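Local coordinates for protein aminotransferase class-III (Sphaerobacter thermophilus DSM 20745, PDB 6K8H) that belongs to the class-III aminotransferases, known as an omega-transaminase, and folds as a member of the PLP-dependent aminotransferase clan, at residues 354-368 with 374-386. Sequence-based numbering, arbitrary orientation.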
loop_
_atom_site.group_PDB
_atom_site.type_symbol
_atom_site.label_atom_id
_atom_site.label_comp_id
_atom_site.label_asym_id
_atom_site.label_seq_id
_atom_site.Cartn_x
_atom_site.Cartn_y
_atom_site.Cartn_z
ATOM N N VAL B 354 10.961 -35.139 0.465
ATOM C CA VAL B 354 10.128 -35.083 1.661
ATOM C C VAL B 354 9.147 -36.252 1.694
ATOM O O VAL B 354 8.891 -36.840 2.758
ATOM C CB VAL B 354 9.394 -33.732 1.738
ATOM C CG1 VAL B 354 8.332 -33.777 2.818
ATOM C CG2 VAL B 354 10.385 -32.603 1.994
ATOM N N GLU B 355 8.561 -36.597 0.545
ATOM C CA GLU B 355 7.650 -37.740 0.522
ATOM C C GLU B 355 8.383 -39.015 0.911
ATOM O O GLU B 355 7.839 -39.858 1.634
ATOM C CB GLU B 355 7.009 -37.896 -0.858
ATOM C CG GLU B 355 5.947 -36.854 -1.181
ATOM C CD GLU B 355 5.566 -36.850 -2.657
ATOM O OE1 GLU B 355 6.255 -37.535 -3.451
ATOM O OE2 GLU B 355 4.594 -36.151 -3.027
ATOM N N GLU B 356 9.625 -39.171 0.450
ATOM C CA GLU B 356 10.394 -40.352 0.829
ATOM C C GLU B 356 10.713 -40.359 2.321
ATOM O O GLU B 356 10.683 -41.420 2.950
ATOM C CB GLU B 356 11.674 -40.447 -0.006
ATOM C CG GLU B 356 12.660 -41.527 0.461
ATOM C CD GLU B 356 12.116 -42.953 0.341
ATOM O OE1 GLU B 356 11.015 -43.144 -0.226
ATOM O OE2 GLU B 356 12.798 -43.894 0.817
ATOM N N VAL B 357 11.010 -39.189 2.909
ATOM C CA VAL B 357 11.270 -39.119 4.355
ATOM C C VAL B 357 10.033 -39.542 5.135
ATOM O O VAL B 357 10.115 -40.310 6.102
ATOM C CB VAL B 357 11.719 -37.699 4.766
ATOM C CG1 VAL B 357 11.622 -37.512 6.286
ATOM C CG2 VAL B 357 13.127 -37.416 4.299
ATOM N N LEU B 358 8.864 -39.052 4.716
ATOM C CA LEU B 358 7.621 -39.444 5.367
ATOM C C LEU B 358 7.373 -40.942 5.216
ATOM O O LEU B 358 6.958 -41.617 6.168
ATOM C CB LEU B 358 6.460 -38.649 4.773
ATOM C CG LEU B 358 6.455 -37.138 5.016
ATOM C CD1 LEU B 358 5.428 -36.461 4.110
ATOM C CD2 LEU B 358 6.141 -36.848 6.483
ATOM N N ARG B 359 7.623 -41.469 4.028
ATOM C CA ARG B 359 7.370 -42.907 3.803
ATOM C C ARG B 359 8.296 -43.743 4.689
ATOM O O ARG B 359 7.820 -44.598 5.361
ATOM C CB ARG B 359 7.625 -43.264 2.341
ATOM C CG ARG B 359 7.311 -44.709 2.015
ATOM C CD ARG B 359 8.040 -45.221 0.785
ATOM N NE ARG B 359 9.464 -45.334 0.991
ATOM C CZ ARG B 359 10.052 -46.293 1.693
ATOM N NH1 ARG B 359 9.343 -47.259 2.240
ATOM N NH2 ARG B 359 11.356 -46.296 1.841
ATOM N N GLU B 360 9.578 -43.414 4.710
ATOM C CA GLU B 360 10.563 -44.176 5.516
ATOM C C GLU B 360 10.238 -44.088 7.012
ATOM O O GLU B 360 10.489 -45.061 7.699
ATOM C CB GLU B 360 12.014 -43.782 5.254
ATOM C CG GLU B 360 12.980 -44.885 5.658
ATOM C CD GLU B 360 14.303 -44.443 6.259
ATOM O OE1 GLU B 360 15.088 -45.309 6.707
ATOM O OE2 GLU B 360 14.550 -43.242 6.281
ATOM N N ALA B 361 9.803 -42.927 7.489
ATOM C CA ALA B 361 9.477 -42.770 8.920
ATOM C C ALA B 361 8.119 -43.405 9.261
ATOM O O ALA B 361 7.786 -43.449 10.418
ATOM C CB ALA B 361 9.526 -41.318 9.318
ATOM N N GLY B 362 7.351 -43.830 8.268
ATOM C CA GLY B 362 6.031 -44.322 8.605
ATOM C C GLY B 362 5.059 -43.257 9.072
ATOM O O GLY B 362 4.120 -43.568 9.808
ATOM N N VAL B 363 5.276 -42.006 8.686
ATOM C CA VAL B 363 4.468 -40.872 9.131
ATOM C C VAL B 363 3.524 -40.519 7.991
ATOM O O VAL B 363 4.001 -40.189 6.894
ATOM C CB VAL B 363 5.341 -39.668 9.517
ATOM C CG1 VAL B 363 4.472 -38.453 9.886
ATOM C CG2 VAL B 363 6.279 -40.042 10.679
ATOM N N PRO B 364 2.206 -40.568 8.187
ATOM C CA PRO B 364 1.290 -40.168 7.116
ATOM C C PRO B 364 1.483 -38.707 6.732
ATOM O O PRO B 364 1.699 -37.839 7.580
ATOM C CB PRO B 364 -0.095 -40.413 7.722
ATOM C CG PRO B 364 0.136 -41.453 8.785
ATOM C CD PRO B 364 1.491 -41.145 9.341
ATOM N N GLY B 365 1.459 -38.448 5.437
ATOM C CA GLY B 365 1.604 -37.079 4.980
ATOM C C GLY B 365 1.599 -37.024 3.476
ATOM O O GLY B 365 1.534 -38.046 2.785
ATOM N N GLN B 366 1.699 -35.802 2.975
ATOM C CA GLN B 366 1.703 -35.563 1.540
ATOM C C GLN B 366 2.373 -34.220 1.320
ATOM O O GLN B 366 2.581 -33.448 2.261
ATOM C CB GLN B 366 0.286 -35.587 0.956
ATOM C CG GLN B 366 -0.644 -34.585 1.625
ATOM C CD GLN B 366 -2.090 -34.752 1.228
ATOM O OE1 GLN B 366 -2.424 -34.794 0.038
ATOM N NE2 GLN B 366 -2.971 -34.820 2.228
ATOM N N VAL B 367 2.786 -33.978 0.089
ATOM C CA VAL B 367 3.415 -32.717 -0.265
ATOM C C VAL B 367 2.742 -32.209 -1.526
ATOM O O VAL B 367 2.705 -32.920 -2.540
ATOM C CB VAL B 367 4.932 -32.845 -0.473
ATOM C CG1 VAL B 367 5.546 -31.459 -0.582
ATOM C CG2 VAL B 367 5.569 -33.617 0.679
ATOM N N THR B 368 2.210 -30.991 -1.464
ATOM C CA THR B 368 1.679 -30.332 -2.647
ATOM C C THR B 368 2.669 -29.269 -3.102
ATOM O O THR B 368 3.563 -28.869 -2.355
ATOM C CB THR B 368 0.303 -29.695 -2.383
ATOM O OG1 THR B 368 0.396 -28.719 -1.332
ATOM C CG2 THR B 368 -0.715 -30.756 -2.018
ATOM N N PHE B 374 5.984 -25.033 -2.407
ATOM C CA PHE B 374 5.634 -26.343 -1.867
ATOM C C PHE B 374 4.970 -26.184 -0.503
ATOM O O PHE B 374 5.151 -25.179 0.191
ATOM C CB PHE B 374 6.866 -27.256 -1.776
ATOM C CG PHE B 374 7.907 -26.780 -0.800
ATOM C CD1 PHE B 374 7.841 -27.148 0.533
ATOM C CD2 PHE B 374 8.952 -25.974 -1.217
ATOM C CE1 PHE B 374 8.784 -26.712 1.434
ATOM C CE2 PHE B 374 9.900 -25.539 -0.327
ATOM C CZ PHE B 374 9.822 -25.904 0.997
ATOM N N HIS B 375 4.214 -27.211 -0.119
ATOM C CA HIS B 375 3.492 -27.246 1.156
ATOM C C HIS B 375 3.541 -28.677 1.680
ATOM O O HIS B 375 3.058 -29.599 1.007
ATOM C CB HIS B 375 2.035 -26.784 0.973
ATOM C CG HIS B 375 1.386 -26.255 2.221
ATOM N ND1 HIS B 375 1.519 -26.864 3.452
ATOM C CD2 HIS B 375 0.585 -25.181 2.420
ATOM C CE1 HIS B 375 0.833 -26.187 4.357
ATOM N NE2 HIS B 375 0.264 -25.154 3.760
ATOM N N ILE B 376 4.150 -28.868 2.865
ATOM C CA ILE B 376 4.173 -30.166 3.538
ATOM C C ILE B 376 2.912 -30.310 4.380
ATOM O O ILE B 376 2.475 -29.362 5.039
ATOM C CB ILE B 376 5.432 -30.326 4.409
ATOM C CG1 ILE B 376 6.694 -29.951 3.625
ATOM C CG2 ILE B 376 5.533 -31.755 4.926
ATOM C CD1 ILE B 376 7.964 -29.971 4.481
ATOM N N HIS B 377 2.316 -31.494 4.349
ATOM C CA HIS B 377 1.123 -31.813 5.114
ATOM C C HIS B 377 1.386 -33.078 5.908
ATOM O O HIS B 377 1.891 -34.060 5.351
ATOM C CB HIS B 377 -0.062 -32.030 4.181
ATOM C CG HIS B 377 -0.285 -30.904 3.219
ATOM N ND1 HIS B 377 -0.901 -29.726 3.584
ATOM C CD2 HIS B 377 0.017 -30.782 1.905
ATOM C CE1 HIS B 377 -0.976 -28.926 2.533
ATOM N NE2 HIS B 377 -0.418 -29.540 1.504
ATOM N N LEU B 378 1.031 -33.063 7.193
ATOM C CA LEU B 378 1.227 -34.224 8.064
ATOM C C LEU B 378 -0.069 -35.003 8.258
ATOM O O LEU B 378 -0.382 -35.492 9.350
ATOM C CB LEU B 378 1.839 -33.795 9.393
ATOM C CG LEU B 378 3.173 -33.085 9.136
ATOM C CD1 LEU B 378 3.919 -32.823 10.429
ATOM C CD2 LEU B 378 4.053 -33.886 8.176
ATOM N N HIS B 379 -0.844 -35.099 7.179
ATOM C CA HIS B 379 -2.053 -35.901 7.114
ATOM C C HIS B 379 -2.221 -36.344 5.667
ATOM O O HIS B 379 -1.499 -35.895 4.775
ATOM C CB HIS B 379 -3.273 -35.120 7.603
ATOM C CG HIS B 379 -3.590 -33.940 6.743
ATOM N ND1 HIS B 379 -4.190 -34.065 5.506
ATOM C CD2 HIS B 379 -3.372 -32.616 6.926
ATOM C CE1 HIS B 379 -4.335 -32.864 4.968
ATOM N NE2 HIS B 379 -3.843 -31.969 5.807
ATOM N N GLN B 380 -3.176 -37.245 5.440
ATOM C CA GLN B 380 -3.434 -37.751 4.103
ATOM C C GLN B 380 -4.870 -37.478 3.662
ATOM O O GLN B 380 -5.457 -38.259 2.908
ATOM C CB GLN B 380 -3.089 -39.240 4.024
ATOM C CG GLN B 380 -1.573 -39.451 3.912
ATOM C CD GLN B 380 -1.143 -40.901 3.919
ATOM O OE1 GLN B 380 -1.787 -41.759 4.523
ATOM N NE2 GLN B 380 -0.028 -41.182 3.253
ATOM N N ARG B 381 -5.448 -36.353 4.121
ATOM C CA ARG B 381 -6.772 -35.973 3.650
ATOM C C ARG B 381 -6.693 -35.368 2.254
ATOM O O ARG B 381 -5.759 -34.616 1.955
ATOM C CB ARG B 381 -7.418 -34.972 4.603
ATOM C CG ARG B 381 -7.617 -35.530 5.997
ATOM C CD ARG B 381 -8.405 -34.575 6.896
ATOM N NE ARG B 381 -7.672 -33.347 7.168
ATOM C CZ ARG B 381 -6.757 -33.224 8.120
ATOM N NH1 ARG B 381 -6.452 -34.264 8.894
ATOM N NH2 ARG B 381 -6.157 -32.056 8.310
ATOM N N PRO B 382 -7.658 -35.680 1.386
ATOM C CA PRO B 382 -7.687 -35.069 0.046
ATOM C C PRO B 382 -8.012 -33.584 0.146
ATOM O O PRO B 382 -9.118 -33.204 0.541
ATOM C CB PRO B 382 -8.794 -35.841 -0.677
ATOM C CG PRO B 382 -9.679 -36.374 0.420
ATOM C CD PRO B 382 -8.839 -36.519 1.656
ATOM N N LEU B 383 -7.052 -32.745 -0.241
ATOM C CA LEU B 383 -7.220 -31.301 -0.139
ATOM C C LEU B 383 -8.151 -30.744 -1.206
ATOM O O LEU B 383 -8.507 -29.557 -1.144
ATOM C CB LEU B 383 -5.851 -30.630 -0.215
ATOM C CG LEU B 383 -4.979 -31.020 0.976
ATOM C CD1 LEU B 383 -3.502 -30.919 0.632
ATOM C CD2 LEU B 383 -5.353 -30.127 2.160
ATOM N N ALA B 384 -8.559 -31.577 -2.168
ATOM C CA ALA B 384 -9.575 -31.189 -3.136
ATOM C C ALA B 384 -10.894 -30.843 -2.464
ATOM O O ALA B 384 -11.706 -30.113 -3.049
ATOM C CB ALA B 384 -9.773 -32.316 -4.158
ATOM N N ASP B 385 -11.133 -31.358 -1.260
ATOM C CA ASP B 385 -12.224 -30.914 -0.400
ATOM C C ASP B 385 -11.625 -29.914 0.585
ATOM O O ASP B 385 -10.943 -30.310 1.536
ATOM C CB ASP B 385 -12.871 -32.101 0.322
ATOM C CG ASP B 385 -13.433 -33.152 -0.645
ATOM O OD1 ASP B 385 -13.861 -32.781 -1.760
ATOM O OD2 ASP B 385 -13.455 -34.359 -0.296
ATOM N N TYR B 386 -11.891 -28.618 0.367
ATOM C CA TYR B 386 -11.074 -27.579 0.990
ATOM C C TYR B 386 -11.169 -27.599 2.508
ATOM O O TYR B 386 -10.219 -27.207 3.197
ATOM C CB TYR B 386 -11.465 -26.198 0.433
ATOM C CG TYR B 386 -12.689 -25.541 1.039
ATOM C CD1 TYR B 386 -12.594 -24.758 2.191
ATOM C CD2 TYR B 386 -13.935 -25.654 0.432
ATOM C CE1 TYR B 386 -13.714 -24.139 2.736
ATOM C CE2 TYR B 386 -15.063 -25.033 0.971
ATOM C CZ TYR B 386 -14.942 -24.278 2.120
ATOM O OH TYR B 386 -16.061 -23.652 2.652
HETATM O O HOH W 1 0.926 -37.533 10.141
HETATM O O HOH W 2 -4.576 -33.974 -1.433
#
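Gln366 carries its amide across to the loop that follows strand 373-377. Gln366 NE2 donates to Arg381 O (2.8 Å), which lies near the amide plane, in a fairly straight bond of 163°. Gln366 NE2 also donates to His379 O (3.1 Å), which it meets from above the carbonyl plane. Gln366 OE1 accepts a hydrogen bond from a water, which in turn accepts one from Leu383 N. Both ends of the amide are thus held. Chi1 of 57° sets CG between the backbone N and carbonyl carbon, and the extended chain then runs past His377 CB. The amide and the His377 ring stand 73° apart.

Thr368 projects from the same face of the sheet. Thr368 OG1 lies 3.1 Å from His377 NE2, at the ring edge, and is hydrogen-bonded to Gly229 O. Thr368 CG2 meets Leu383 CD1 (3.8 Å), which also rests over one face of the His377 ring.

Beneath these side chains, Gln366 pairs with His377 and Thr368 with His375 through two backbone hydrogen bonds each. Val367 and Ile376 form the non-hydrogen-bonded pair between them. On their face, Val354 CG1 touches Ile376 CG2 (4.0 Å). Just past the strand end, Leu358 crosses Leu378 at about a right angle through their CD2 methyls. Helix 393-408 packs against Leu378 as well.

Further out, Arg381 N donates to His379 ND1 in the ring plane, and the Arg381 guanidinium lies over that ring and forms a salt bridge with Glu395. Helix 337-361 ends in a Schellman motif at Gly362. The chain then enters the hairpin 366-377, which strand 418-420 extends into a three-stranded antiparallel sheet, consistent with the C-terminal small domain of class-III aminotransferases.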